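PDB 2RCC: ribonucleoside-diphosphate reductase subunit beta from Bacillus halodurans C-125, which probably catalyses, together with its partner alpha subunit, the reduction of ribonucleoside diphosphates to the deoxyribonucleotides needed for DNA synthesis. Local coordinates for residues N51-F56 with E119-Q124; I58-D63 with V207-M212; A110-L115 with V224-N229; E186-Y191 with F287-R292. One frame throughout, in Å; residues are numbered along the deposited sequence.

Contact 1. Residues N51-F56 with E119-Q124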
loop_
_atom_site.group_PDB
_atom_site.type_symbol
_atom_site.label_atom_id
_atom_site.label_comp_id
_atom_site.label_asym_id
_atom_site.label_seq_id
_atom_site.Cartn_x
_atom_site.Cartn_y
_atom_site.Cartn_z
ATOM N N ASN A 51 13.281 0.029 -6.415
ATOM C CA ASN A 51 13.951 0.557 -5.257
ATOM C C ASN A 51 13.634 -0.157 -3.938
ATOM O O ASN A 51 13.887 0.429 -2.880
ATOM C CB ASN A 51 13.511 2.019 -5.080
ATOM C CG ASN A 51 14.154 2.951 -6.062
ATOM O OD1 ASN A 51 15.038 2.568 -6.844
ATOM N ND2 ASN A 51 13.737 4.226 -5.992
ATOM N N PHE A 52 13.072 -1.372 -3.959
ATOM C CA PHE A 52 12.693 -2.047 -2.714
ATOM C C PHE A 52 13.903 -2.189 -1.781
ATOM O O PHE A 52 14.987 -2.534 -2.232
ATOM C CB PHE A 52 12.106 -3.431 -2.990
ATOM C CG PHE A 52 11.617 -4.133 -1.751
ATOM C CD1 PHE A 52 10.369 -3.833 -1.228
ATOM C CD2 PHE A 52 12.411 -5.067 -1.092
ATOM C CE1 PHE A 52 9.910 -4.487 -0.077
ATOM C CE2 PHE A 52 11.959 -5.701 0.063
ATOM C CZ PHE A 52 10.711 -5.391 0.573
ATOM N N TRP A 53 13.695 -1.926 -0.489
ATOM C CA TRP A 53 14.725 -2.111 0.532
ATOM C C TRP A 53 14.029 -2.325 1.871
ATOM O O TRP A 53 12.871 -1.963 2.029
ATOM C CB TRP A 53 15.692 -0.885 0.618
ATOM C CG TRP A 53 15.034 0.363 1.079
ATOM C CD1 TRP A 53 14.366 1.251 0.296
ATOM C CD2 TRP A 53 14.898 0.848 2.430
ATOM N NE1 TRP A 53 13.827 2.242 1.061
ATOM C CE2 TRP A 53 14.138 2.030 2.370
ATOM C CE3 TRP A 53 15.353 0.406 3.680
ATOM C CZ2 TRP A 53 13.844 2.779 3.485
ATOM C CZ3 TRP A 53 15.053 1.177 4.809
ATOM C CH2 TRP A 53 14.282 2.322 4.696
ATOM N N THR A 54 14.712 -2.952 2.816
ATOM C CA THR A 54 14.190 -3.052 4.169
ATOM C C THR A 54 15.347 -2.782 5.110
ATOM O O THR A 54 16.499 -2.976 4.755
ATOM C CB THR A 54 13.528 -4.440 4.553
ATOM O OG1 THR A 54 14.533 -5.395 4.873
ATOM C CG2 THR A 54 12.585 -4.924 3.452
ATOM N N PRO A 55 15.050 -2.340 6.319
ATOM C CA PRO A 55 16.183 -2.111 7.241
ATOM C C PRO A 55 16.965 -3.360 7.646
ATOM O O PRO A 55 18.093 -3.243 8.075
ATOM C CB PRO A 55 15.509 -1.461 8.446
ATOM C CG PRO A 55 14.104 -1.905 8.372
ATOM C CD PRO A 55 13.760 -1.984 6.931
ATOM N N PHE A 56 16.404 -4.549 7.436
ATOM C CA PHE A 56 17.052 -5.779 7.808
ATOM C C PHE A 56 18.269 -6.133 6.963
ATOM O O PHE A 56 19.023 -7.002 7.357
ATOM C CB PHE A 56 16.030 -6.945 7.835
ATOM C CG PHE A 56 14.891 -6.700 8.788
ATOM C CD1 PHE A 56 15.077 -6.815 10.151
ATOM C CD2 PHE A 56 13.648 -6.280 8.324
ATOM C CE1 PHE A 56 14.029 -6.557 11.054
ATOM C CE2 PHE A 56 12.604 -6.025 9.214
ATOM C CZ PHE A 56 12.801 -6.171 10.588
ATOM N N GLU A 119 5.881 4.183 3.991
ATOM C CA GLU A 119 5.882 4.908 5.275
ATOM C C GLU A 119 5.965 3.962 6.475
ATOM O O GLU A 119 6.669 4.285 7.455
ATOM C CB GLU A 119 4.660 5.808 5.437
ATOM C CG GLU A 119 4.497 6.925 4.377
ATOM C CD GLU A 119 5.687 7.873 4.271
ATOM O OE1 GLU A 119 6.345 8.147 5.311
ATOM O OE2 GLU A 119 5.948 8.356 3.143
ATOM N N VAL A 120 5.260 2.819 6.408
ATOM C CA VAL A 120 5.343 1.771 7.421
ATOM C C VAL A 120 6.786 1.319 7.587
ATOM O O VAL A 120 7.297 1.251 8.707
ATOM C CB VAL A 120 4.423 0.548 7.118
ATOM C CG1 VAL A 120 4.813 -0.639 7.985
ATOM C CG2 VAL A 120 2.918 0.906 7.334
ATOM N N VAL A 121 7.438 1.017 6.474
ATOM C CA VAL A 121 8.825 0.598 6.487
ATOM C C VAL A 121 9.807 1.711 6.976
ATOM O O VAL A 121 10.738 1.418 7.758
ATOM C CB VAL A 121 9.287 0.025 5.142
ATOM C CG1 VAL A 121 10.777 -0.358 5.233
ATOM C CG2 VAL A 121 8.432 -1.225 4.754
ATOM N N HIS A 122 9.543 2.959 6.583
ATOM C CA HIS A 122 10.330 4.105 7.077
ATOM C C HIS A 122 10.207 4.199 8.599
ATOM O O HIS A 122 11.211 4.295 9.294
ATOM C CB HIS A 122 9.930 5.450 6.446
ATOM C CG HIS A 122 10.099 5.503 4.950
ATOM N ND1 HIS A 122 9.595 6.522 4.171
ATOM C CD2 HIS A 122 10.685 4.629 4.096
ATOM C CE1 HIS A 122 9.894 6.294 2.903
ATOM N NE2 HIS A 122 10.572 5.158 2.832
ATOM N N ASN A 123 8.995 4.138 9.116
ATOM C CA ASN A 123 8.808 4.214 10.565
ATOM C C ASN A 123 9.506 3.080 11.333
ATOM O O ASN A 123 10.156 3.318 12.369
ATOM C CB ASN A 123 7.336 4.291 10.937
ATOM C CG ASN A 123 7.137 4.577 12.427
ATOM O OD1 ASN A 123 7.464 5.672 12.932
ATOM N ND2 ASN A 123 6.634 3.586 13.140
ATOM N N GLN A 124 9.414 1.864 10.820
ATOM C CA GLN A 124 10.107 0.731 11.437
ATOM C C GLN A 124 11.660 0.858 11.369
ATOM O O GLN A 124 12.367 0.372 12.269
ATOM C CB GLN A 124 9.591 -0.584 10.832
ATOM C CG GLN A 124 10.247 -1.849 11.379
ATOM C CD GLN A 124 11.245 -2.461 10.438
ATOM O OE1 GLN A 124 11.053 -2.472 9.209
ATOM N NE2 GLN A 124 12.272 -3.077 11.008
#

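Contact 2. Residues I58-D63 with V207-M212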
loop_
_atom_site.group_PDB
_atom_site.type_symbol
_atom_site.label_atom_id
_atom_site.label_comp_id
_atom_site.label_asym_id
_atom_site.label_seq_id
_atom_site.Cartn_x
_atom_site.Cartn_y
_atom_site.Cartn_z
ATOM N N ILE A 58 20.568 -3.889 6.440
ATOM C CA ILE A 58 21.586 -2.943 6.932
ATOM C C ILE A 58 22.096 -3.342 8.323
ATOM O O ILE A 58 21.330 -3.416 9.290
ATOM C CB ILE A 58 21.011 -1.527 6.917
ATOM C CG1 ILE A 58 20.810 -1.104 5.450
ATOM C CG2 ILE A 58 21.946 -0.552 7.647
ATOM C CD1 ILE A 58 20.052 0.141 5.283
ATOM N N ASN A 59 23.398 -3.607 8.415
ATOM C CA ASN A 59 23.998 -4.032 9.667
ATOM C C ASN A 59 24.427 -2.804 10.471
ATOM O O ASN A 59 25.223 -2.006 9.984
ATOM C CB ASN A 59 25.197 -4.934 9.375
ATOM C CG ASN A 59 25.762 -5.605 10.633
ATOM O OD1 ASN A 59 25.985 -4.969 11.663
ATOM N ND2 ASN A 59 26.007 -6.897 10.536
HETATM N N MSE A 60 23.963 -2.708 11.711
HETATM C CA MSE A 60 24.216 -1.549 12.570
HETATM C C MSE A 60 25.378 -1.681 13.573
HETATM O O MSE A 60 25.575 -0.782 14.388
HETATM C CB MSE A 60 22.916 -1.201 13.309
HETATM C CG MSE A 60 21.814 -0.583 12.417
HETATM SE SE MSE A 60 22.256 1.156 11.861
HETATM C CE MSE A 60 22.469 2.028 13.540
ATOM N N SER A 61 26.148 -2.771 13.496
ATOM C CA SER A 61 27.236 -3.035 14.446
ATOM C C SER A 61 28.282 -1.973 14.521
ATOM O O SER A 61 28.686 -1.618 15.623
ATOM C CB SER A 61 27.959 -4.328 14.088
ATOM O OG SER A 61 27.013 -5.348 13.907
ATOM N N HIS A 62 28.731 -1.487 13.356
ATOM C CA HIS A 62 29.791 -0.479 13.315
ATOM C C HIS A 62 29.249 0.843 13.834
ATOM O O HIS A 62 29.912 1.494 14.614
ATOM C CB HIS A 62 30.431 -0.333 11.927
ATOM C CG HIS A 62 31.692 0.472 11.948
ATOM N ND1 HIS A 62 32.780 0.124 12.725
ATOM C CD2 HIS A 62 32.040 1.612 11.302
ATOM C CE1 HIS A 62 33.738 1.021 12.562
ATOM N NE2 HIS A 62 33.322 1.925 11.691
ATOM N N ASP A 63 28.051 1.233 13.395
ATOM C CA ASP A 63 27.403 2.402 13.952
ATOM C C ASP A 63 27.334 2.284 15.487
ATOM O O ASP A 63 27.654 3.232 16.183
ATOM C CB ASP A 63 25.983 2.606 13.368
ATOM C CG ASP A 63 25.976 3.239 11.988
ATOM O OD1 ASP A 63 26.851 2.940 11.160
ATOM O OD2 ASP A 63 25.044 4.035 11.704
ATOM N N VAL A 207 27.542 5.739 9.290
ATOM C CA VAL A 207 27.318 5.594 7.861
ATOM C C VAL A 207 26.119 4.679 7.524
ATOM O O VAL A 207 25.380 4.948 6.563
ATOM C CB VAL A 207 28.609 5.087 7.166
ATOM C CG1 VAL A 207 28.351 4.814 5.679
ATOM C CG2 VAL A 207 29.757 6.103 7.343
ATOM N N SER A 208 25.928 3.602 8.287
ATOM C CA SER A 208 24.754 2.730 8.083
ATOM C C SER A 208 23.439 3.464 8.336
ATOM O O SER A 208 22.477 3.303 7.589
ATOM C CB SER A 208 24.849 1.478 8.927
ATOM O OG SER A 208 25.898 0.683 8.442
ATOM N N THR A 209 23.405 4.295 9.376
ATOM C CA THR A 209 22.238 5.139 9.656
ATOM C C THR A 209 21.969 6.096 8.496
ATOM O O THR A 209 20.861 6.202 8.026
ATOM C CB THR A 209 22.444 5.957 10.938
ATOM O OG1 THR A 209 22.626 5.081 12.057
ATOM C CG2 THR A 209 21.254 6.928 11.159
ATOM N N SER A 210 23.015 6.781 8.033
ATOM C CA SER A 210 22.939 7.682 6.899
ATOM C C SER A 210 22.443 7.017 5.588
ATOM O O SER A 210 21.709 7.630 4.796
ATOM C CB SER A 210 24.323 8.293 6.686
ATOM O OG SER A 210 24.302 9.134 5.575
ATOM N N THR A 211 22.879 5.787 5.370
ATOM C CA THR A 211 22.439 4.966 4.260
ATOM C C THR A 211 20.923 4.730 4.303
ATOM O O THR A 211 20.245 4.929 3.291
ATOM C CB THR A 211 23.105 3.580 4.267
ATOM O OG1 THR A 211 24.530 3.705 4.081
ATOM C CG2 THR A 211 22.497 2.711 3.183
HETATM N N MSE A 212 20.389 4.411 5.478
HETATM C CA MSE A 212 18.945 4.163 5.605
HETATM C C MSE A 212 18.166 5.464 5.438
HETATM O O MSE A 212 17.134 5.487 4.772
HETATM C CB MSE A 212 18.626 3.486 6.937
HETATM C CG MSE A 212 17.596 2.280 6.816
HETATM SE SE MSE A 212 17.985 1.230 8.291
HETATM C CE MSE A 212 17.321 2.601 9.478
HETATM O O HOH W 1 27.000 -0.247 11.148
HETATM O O HOH W 2 29.484 3.701 10.515
#

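Contact 3. Residues A110-L115 with V224-N229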
loop_
_atom_site.group_PDB
_atom_site.type_symbol
_atom_site.label_atom_id
_atom_site.label_comp_id
_atom_site.label_asym_id
_atom_site.label_seq_id
_atom_site.Cartn_x
_atom_site.Cartn_y
_atom_site.Cartn_z
ATOM N N ALA A 110 -3.676 2.926 -6.230
ATOM C CA ALA A 110 -2.669 1.880 -6.016
ATOM C C ALA A 110 -1.319 2.469 -5.556
ATOM O O ALA A 110 -0.630 1.931 -4.650
ATOM C CB ALA A 110 -2.482 1.056 -7.288
ATOM N N LEU A 111 -0.920 3.557 -6.179
ATOM C CA LEU A 111 0.350 4.202 -5.801
ATOM C C LEU A 111 0.284 4.730 -4.361
ATOM O O LEU A 111 1.264 4.691 -3.644
ATOM C CB LEU A 111 0.753 5.259 -6.833
ATOM C CG LEU A 111 1.192 4.814 -8.232
ATOM C CD1 LEU A 111 1.204 6.042 -9.181
ATOM C CD2 LEU A 111 2.551 4.076 -8.135
HETATM N N MSE A 112 -0.880 5.172 -3.926
HETATM C CA MSE A 112 -1.052 5.591 -2.516
HETATM C C MSE A 112 -0.883 4.405 -1.571
HETATM O O MSE A 112 -0.315 4.561 -0.500
HETATM C CB MSE A 112 -2.376 6.309 -2.292
HETATM C CG MSE A 112 -2.526 7.649 -2.972
HETATM SE SE MSE A 112 -1.125 8.926 -2.582
HETATM C CE MSE A 112 -1.419 9.212 -0.657
ATOM N N SER A 113 -1.312 3.211 -1.994
ATOM C CA SER A 113 -1.079 1.995 -1.226
ATOM C C SER A 113 0.433 1.709 -1.102
ATOM O O SER A 113 0.916 1.400 -0.019
ATOM C CB SER A 113 -1.844 0.801 -1.828
ATOM O OG SER A 113 -1.507 -0.400 -1.199
ATOM N N VAL A 114 1.160 1.814 -2.211
ATOM C CA VAL A 114 2.604 1.619 -2.217
ATOM C C VAL A 114 3.243 2.683 -1.297
ATOM O O VAL A 114 4.060 2.329 -0.478
ATOM C CB VAL A 114 3.213 1.686 -3.652
ATOM C CG1 VAL A 114 4.750 1.592 -3.594
ATOM C CG2 VAL A 114 2.581 0.651 -4.586
ATOM N N LEU A 115 2.779 3.932 -1.327
ATOM C CA LEU A 115 3.334 4.994 -0.449
ATOM C C LEU A 115 3.136 4.681 1.027
ATOM O O LEU A 115 4.028 4.899 1.855
ATOM C CB LEU A 115 2.712 6.417 -0.686
ATOM C CG LEU A 115 3.471 7.345 -1.612
ATOM C CD1 LEU A 115 3.539 6.770 -3.012
ATOM C CD2 LEU A 115 2.924 8.766 -1.647
ATOM N N VAL A 224 7.220 13.001 -3.675
ATOM C CA VAL A 224 7.079 14.414 -4.094
ATOM C C VAL A 224 6.770 14.516 -5.592
ATOM O O VAL A 224 5.963 15.315 -5.989
ATOM C CB VAL A 224 8.353 15.261 -3.786
ATOM C CG1 VAL A 224 8.228 16.655 -4.379
ATOM C CG2 VAL A 224 8.594 15.338 -2.275
ATOM N N TYR A 225 7.425 13.696 -6.420
ATOM C CA TYR A 225 7.153 13.654 -7.845
ATOM C C TYR A 225 5.657 13.315 -8.079
ATOM O O TYR A 225 4.996 13.998 -8.860
ATOM C CB TYR A 225 8.095 12.657 -8.536
ATOM C CG TYR A 225 7.817 12.364 -9.977
ATOM C CD1 TYR A 225 8.282 13.195 -10.999
ATOM C CD2 TYR A 225 7.105 11.226 -10.337
ATOM C CE1 TYR A 225 8.014 12.908 -12.323
ATOM C CE2 TYR A 225 6.831 10.954 -11.635
ATOM C CZ TYR A 225 7.286 11.780 -12.619
ATOM O OH TYR A 225 6.998 11.414 -13.904
ATOM N N LEU A 226 5.131 12.326 -7.364
ATOM C CA LEU A 226 3.721 11.958 -7.475
ATOM C C LEU A 226 2.810 13.138 -7.091
ATOM O O LEU A 226 1.885 13.512 -7.835
ATOM C CB LEU A 226 3.396 10.763 -6.587
ATOM C CG LEU A 226 1.930 10.292 -6.542
ATOM C CD1 LEU A 226 1.398 9.979 -7.916
ATOM C CD2 LEU A 226 1.788 9.133 -5.585
ATOM N N PHE A 227 3.051 13.687 -5.913
ATOM C CA PHE A 227 2.212 14.806 -5.446
ATOM C C PHE A 227 2.277 16.059 -6.325
ATOM O O PHE A 227 1.263 16.719 -6.536
ATOM C CB PHE A 227 2.542 15.162 -3.996
ATOM C CG PHE A 227 2.301 14.040 -3.003
ATOM C CD1 PHE A 227 1.074 13.392 -2.950
ATOM C CD2 PHE A 227 3.285 13.711 -2.040
ATOM C CE1 PHE A 227 0.849 12.387 -2.008
ATOM C CE2 PHE A 227 3.062 12.713 -1.112
ATOM C CZ PHE A 227 1.857 12.048 -1.099
ATOM N N THR A 228 3.458 16.419 -6.814
ATOM C CA THR A 228 3.580 17.587 -7.691
ATOM C C THR A 228 2.914 17.370 -9.057
ATOM O O THR A 228 2.336 18.301 -9.648
ATOM C CB THR A 228 5.050 18.105 -7.796
ATOM O OG1 THR A 228 5.885 17.127 -8.392
ATOM C CG2 THR A 228 5.597 18.440 -6.448
ATOM N N ASN A 229 2.965 16.141 -9.560
ATOM C CA ASN A 229 2.263 15.774 -10.778
ATOM C C ASN A 229 0.757 15.899 -10.575
ATOM O O ASN A 229 0.078 16.494 -11.407
ATOM C CB ASN A 229 2.594 14.348 -11.238
ATOM C CG ASN A 229 3.903 14.229 -12.019
ATOM O OD1 ASN A 229 4.580 15.185 -12.281
ATOM N ND2 ASN A 229 4.231 13.018 -12.406
#

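Contact 4. Residues E186-Y191 with F287-R292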
loop_
_atom_site.group_PDB
_atom_site.type_symbol
_atom_site.label_atom_id
_atom_site.label_comp_id
_atom_site.label_asym_id
_atom_site.label_seq_id
_atom_site.Cartn_x
_atom_site.Cartn_y
_atom_site.Cartn_z
ATOM N N GLU A 186 6.854 15.609 2.961
ATOM C CA GLU A 186 7.835 14.679 2.315
ATOM C C GLU A 186 9.011 15.377 1.668
ATOM O O GLU A 186 10.038 14.765 1.425
ATOM C CB GLU A 186 7.142 13.970 1.170
ATOM C CG GLU A 186 5.908 13.204 1.562
ATOM C CD GLU A 186 6.052 11.694 1.655
ATOM O OE1 GLU A 186 7.173 11.153 1.693
ATOM O OE2 GLU A 186 4.972 11.041 1.655
ATOM N N GLY A 187 8.842 16.653 1.319
ATOM C CA GLY A 187 9.860 17.378 0.573
ATOM C C GLY A 187 10.602 18.480 1.279
ATOM O O GLY A 187 11.482 19.078 0.680
ATOM N N LEU A 188 10.302 18.723 2.544
ATOM C CA LEU A 188 10.943 19.833 3.279
ATOM C C LEU A 188 11.088 19.561 4.778
ATOM O O LEU A 188 12.191 19.734 5.297
ATOM C CB LEU A 188 10.181 21.132 3.012
ATOM C CG LEU A 188 10.658 22.463 3.648
ATOM C CD1 LEU A 188 12.074 22.802 3.312
ATOM C CD2 LEU A 188 9.755 23.597 3.153
ATOM N N ASN A 189 10.010 19.137 5.457
ATOM C CA ASN A 189 10.050 18.795 6.891
ATOM C C ASN A 189 11.109 17.784 7.203
ATOM O O ASN A 189 11.254 16.826 6.484
ATOM C CB ASN A 189 8.707 18.255 7.405
ATOM C CG ASN A 189 7.679 19.336 7.525
ATOM O OD1 ASN A 189 7.877 20.430 6.999
ATOM N ND2 ASN A 189 6.590 19.057 8.209
ATOM N N PHE A 190 11.868 18.052 8.257
ATOM C CA PHE A 190 12.997 17.232 8.695
ATOM C C PHE A 190 14.176 17.127 7.733
ATOM O O PHE A 190 15.107 16.435 8.056
ATOM C CB PHE A 190 12.550 15.839 9.189
ATOM C CG PHE A 190 11.540 15.908 10.273
ATOM C CD1 PHE A 190 11.846 16.533 11.475
ATOM C CD2 PHE A 190 10.266 15.379 10.094
ATOM C CE1 PHE A 190 10.898 16.649 12.473
ATOM C CE2 PHE A 190 9.327 15.477 11.085
ATOM C CZ PHE A 190 9.627 16.113 12.276
ATOM N N TYR A 191 14.214 17.898 6.651
ATOM C CA TYR A 191 15.389 17.891 5.783
ATOM C C TYR A 191 16.627 18.394 6.520
ATOM O O TYR A 191 17.694 17.941 6.169
ATOM C CB TYR A 191 15.141 18.599 4.438
ATOM C CG TYR A 191 14.449 17.664 3.432
ATOM C CD1 TYR A 191 13.325 16.906 3.788
ATOM C CD2 TYR A 191 14.916 17.543 2.121
ATOM C CE1 TYR A 191 12.693 16.038 2.858
ATOM C CE2 TYR A 191 14.293 16.671 1.198
ATOM C CZ TYR A 191 13.184 15.932 1.568
ATOM O OH TYR A 191 12.562 15.079 0.643
ATOM N N PHE A 287 16.440 27.228 -0.109
ATOM C CA PHE A 287 16.708 26.577 -1.394
ATOM C C PHE A 287 15.737 25.397 -1.644
ATOM O O PHE A 287 15.218 25.237 -2.759
ATOM C CB PHE A 287 18.165 26.098 -1.394
ATOM C CG PHE A 287 18.583 25.386 -2.639
ATOM C CD1 PHE A 287 18.981 26.107 -3.755
ATOM C CD2 PHE A 287 18.617 23.997 -2.690
ATOM C CE1 PHE A 287 19.396 25.462 -4.902
ATOM C CE2 PHE A 287 19.032 23.346 -3.849
ATOM C CZ PHE A 287 19.427 24.092 -4.950
ATOM N N ILE A 288 15.491 24.566 -0.629
ATOM C CA ILE A 288 14.527 23.450 -0.764
ATOM C C ILE A 288 13.125 23.988 -0.987
ATOM O O ILE A 288 12.412 23.464 -1.851
ATOM C CB ILE A 288 14.503 22.476 0.453
ATOM C CG1 ILE A 288 15.875 21.819 0.688
ATOM C CG2 ILE A 288 13.471 21.374 0.246
ATOM C CD1 ILE A 288 16.493 21.243 -0.550
ATOM N N ALA A 289 12.734 25.030 -0.245
ATOM C CA ALA A 289 11.420 25.652 -0.441
ATOM C C ALA A 289 11.278 26.116 -1.916
ATOM O O ALA A 289 10.242 25.880 -2.528
ATOM C CB ALA A 289 11.193 26.834 0.531
ATOM N N ASN A 290 12.340 26.723 -2.468
ATOM C CA ASN A 290 12.368 27.183 -3.864
ATOM C C ASN A 290 12.244 26.032 -4.834
ATOM O O ASN A 290 11.533 26.162 -5.826
ATOM C CB ASN A 290 13.647 27.973 -4.250
ATOM C CG ASN A 290 13.744 29.336 -3.628
ATOM O OD1 ASN A 290 12.755 29.935 -3.181
ATOM N ND2 ASN A 290 14.964 29.867 -3.634
ATOM N N LYS A 291 12.951 24.929 -4.571
ATOM C CA LYS A 291 12.884 23.750 -5.439
ATOM C C LYS A 291 11.453 23.193 -5.534
ATOM O O LYS A 291 10.984 22.871 -6.628
ATOM C CB LYS A 291 13.860 22.674 -4.941
ATOM C CG LYS A 291 13.894 21.391 -5.764
ATOM C CD LYS A 291 14.802 20.346 -5.125
ATOM N N ARG A 292 10.788 23.055 -4.392
ATOM C CA ARG A 292 9.402 22.584 -4.348
ATOM C C ARG A 292 8.459 23.512 -5.072
ATOM O O ARG A 292 7.539 23.042 -5.735
ATOM C CB ARG A 292 8.896 22.378 -2.918
ATOM C CG ARG A 292 9.732 21.356 -2.061
ATOM C CD ARG A 292 10.240 20.118 -2.885
ATOM N NE ARG A 292 11.087 19.242 -2.096
ATOM C CZ ARG A 292 11.800 18.213 -2.555
ATOM N NH1 ARG A 292 11.896 17.913 -3.831
ATOM N NH2 ARG A 292 12.502 17.514 -1.707
#

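Contact 1. Residues N51-F56 with E119-Q124
With CG lodged between its own backbone N and carbonyl carbon (chi1 65°), Trp53 swings its indole to helix 106-133, where His122, its CG beside the backbone N, brings its ring round to meet it. The two aromatic systems meet rim to rim, planes 14° apart, with Trp53 CZ2 3.7 Å from His122 CD2. Both polar ends converge on one acceptor, since Trp53 NE1 and His122 NE2 are each hydrogen-bonded to Asp219 OD2. In this ferritin-like helical fold His122 is probably an iron ligand, with Asp219 and Trp53 behind it, consistent with the Trp-Asp-His chain of class I small subunits. Val121 CG1 lies over one indole face and also touches Pro55 CD at 3.8 Å. Farther along the helix, Gln124 bends at chi2 and sets OE1 3.2 Å from Pro55 CG, while its NE2 comes within 3.2 Å of Phe56 CZ, ring and amide planes 15° apart. The same OE1 is hydrogen-bonded to Tyr45 OH of the second subunit; a leucine here would probably leave that hydroxyl without its mate across the interface. In the loop, an ST turn joins Phe56 N to Thr54 OG1 at 3.3 Å.

Contact 2. Residues I58-D63 with V207-M212
The first turn of helix 207-237, in the ferritin-like helical fold of the small subunit, meets the start of helix 61-66 through Asp63, whose carboxylate takes up backbone N-H groups of Ser208 and Thr209. Asp63 OD1 accepts from Ser208 N at 3.1 Å (145° at the hydrogen), on the syn side and 17° out of the carboxylate plane. Asp63 OD2 accepts from two donors of one residue: Thr209 N at 2.9 Å, syn but farther out of the plane, and Thr209 OG1 at 2.7 Å, which arrives almost in line with the C-O bond. This hold on both oxygens should fix the rotation of the carboxylate, and the positive end of the helix dipole would probably favour its ionised form. A water donates to Asp63 OD1 and accepts from Val207 N. At the other end of the contact, Ile58 packs its CD1 against Met212 CG at 3.6 Å and its CG2 against Ser208 CB at 3.8 Å; Met212, a selenomethionine, leads on to Trp53 and Pro55. Between these two zones selenomethionine Met60, at the N-cap position of helix 61-66, bends at chi2 (-70°) and chi3, which brings its CE to 3.4 Å from Thr209 OG1. Another water bridges the segments, donating to Asn59 O at 2.8 Å and accepting from Asp63 N and Ser208 OG.

Contact 3. Residues A110-L115 with V224-N229
Apolar contacts carry this meeting, with Leu226 at its middle. With CG anti to the backbone N (chi1 177°), Leu226 extends from helix 207-237 and divides its methyls between partners on helix 106-133: CD1 lies 4.1 Å from Leu111 CD1, and CD2 approaches Leu115 CD1 at 3.9 Å. Leu226 CD2 also comes within 4.2 Å of the selenium of Met112, a selenomethionine. Leu115 and Phe227 reach for each other from opposite directions, and Leu115 CD2 comes to 3.5 Å from Phe227 CZ. The second kind of interaction is Met-aromatic. Met112, bent at chi2 and chi3, crosses Phe227 at about a right angle with SE 4.0 Å from CE1; the selenium stands 5.2 Å from the ring centroid, 67° off the ring normal. Were Phe227 an alanine, a gap would probably open beside Leu115 CD2 and the selenium of Met112 would lose its aromatic partner. The ring of Phe227 also rests on Glu186, a probable iron ligand, and on Val183 and Asp182 of helix 172-187. The short helix segments run roughly antiparallel, at 147°, with axes 11.9 Å apart, a wide separation bridged by side-chain ends; such packing of long helices is the framework of the ferritin-like bundle, here next to the predicted iron ligand His223.

Contact 4. Residues E186-Y191 with F287-R292
Gly187 O is gripped by two nitrogens of Arg292, NE at 2.8 Å and NH2 at 3.0 Å. Arg292, its CG beside the backbone N, bends at chi2 to bring them there. The oxygen lies in the guanidinium plane, so the arginine takes it side-on, and the NE bond is the straighter (157° at the hydrogen); both donors are tilted out of the carbonyl plane. With no side chain in the way, Arg292 NE can also approach Gly187 CA to 3.5 Å. The same oxygen lies 3.6 Å above the centre of the Tyr191 ring and 3.1 Å from Ile288 CG2, a tightly packed spot. Helix 172-187 of the ferritin-like fold ends here, and a type II beta turn from Leu188 to Tyr191, with Phe190 at a positive phi (64°), leads into helix 191-202. The turn folds Tyr191 back under the helix end, where OH donates to Glu186 O at 2.7 Å, in the carbonyl plane and on a lone pair. Glu186 is an iron ligand by similarity, and Tyr191 also touches Glu220, another, which would place this tyrosine in the second shell of the probable metal site. The guanidinium stands nearly perpendicular to the Tyr191 ring (89°), with Tyr191 CE2 at the guanidinium edge, in its plane. Gln221 ties both groups together, its OE1 hydrogen-bonded to Arg292 NH2 and its NE2 to Tyr191 OH. On the other side of Gly187 O from the guanidinium, Leu188 CD1 touches Ile288 CG2 at 3.7 Å.

Contacts 1, 3 and 4 gather round the predicted di-iron site. Contact 1 contributes Glu119 and His122, contact 4 Glu186, and the two meet where Glu119 OE2 and Glu186 OE2 stand 3.2 Å apart, a closeness of like charges consistent with a shared metal site. Contact 3 touches contact 4: Phe227 CE2 is 3.8 Å from Glu186 OE2, and Val224 CG2 is 3.7 Å from Gly187 CA. Contact 2 joins contact 1 through Met212, whose CG lies 3.4 Å from Trp53 CZ3; its side chain is about 6 Å from that of Tyr126, the probable active-site tyrosine. Helix 207-237 supplies one segment to each of contacts 2 and 3. Contacts 1 and 3 share helix 106-133 and both touch the second subunit.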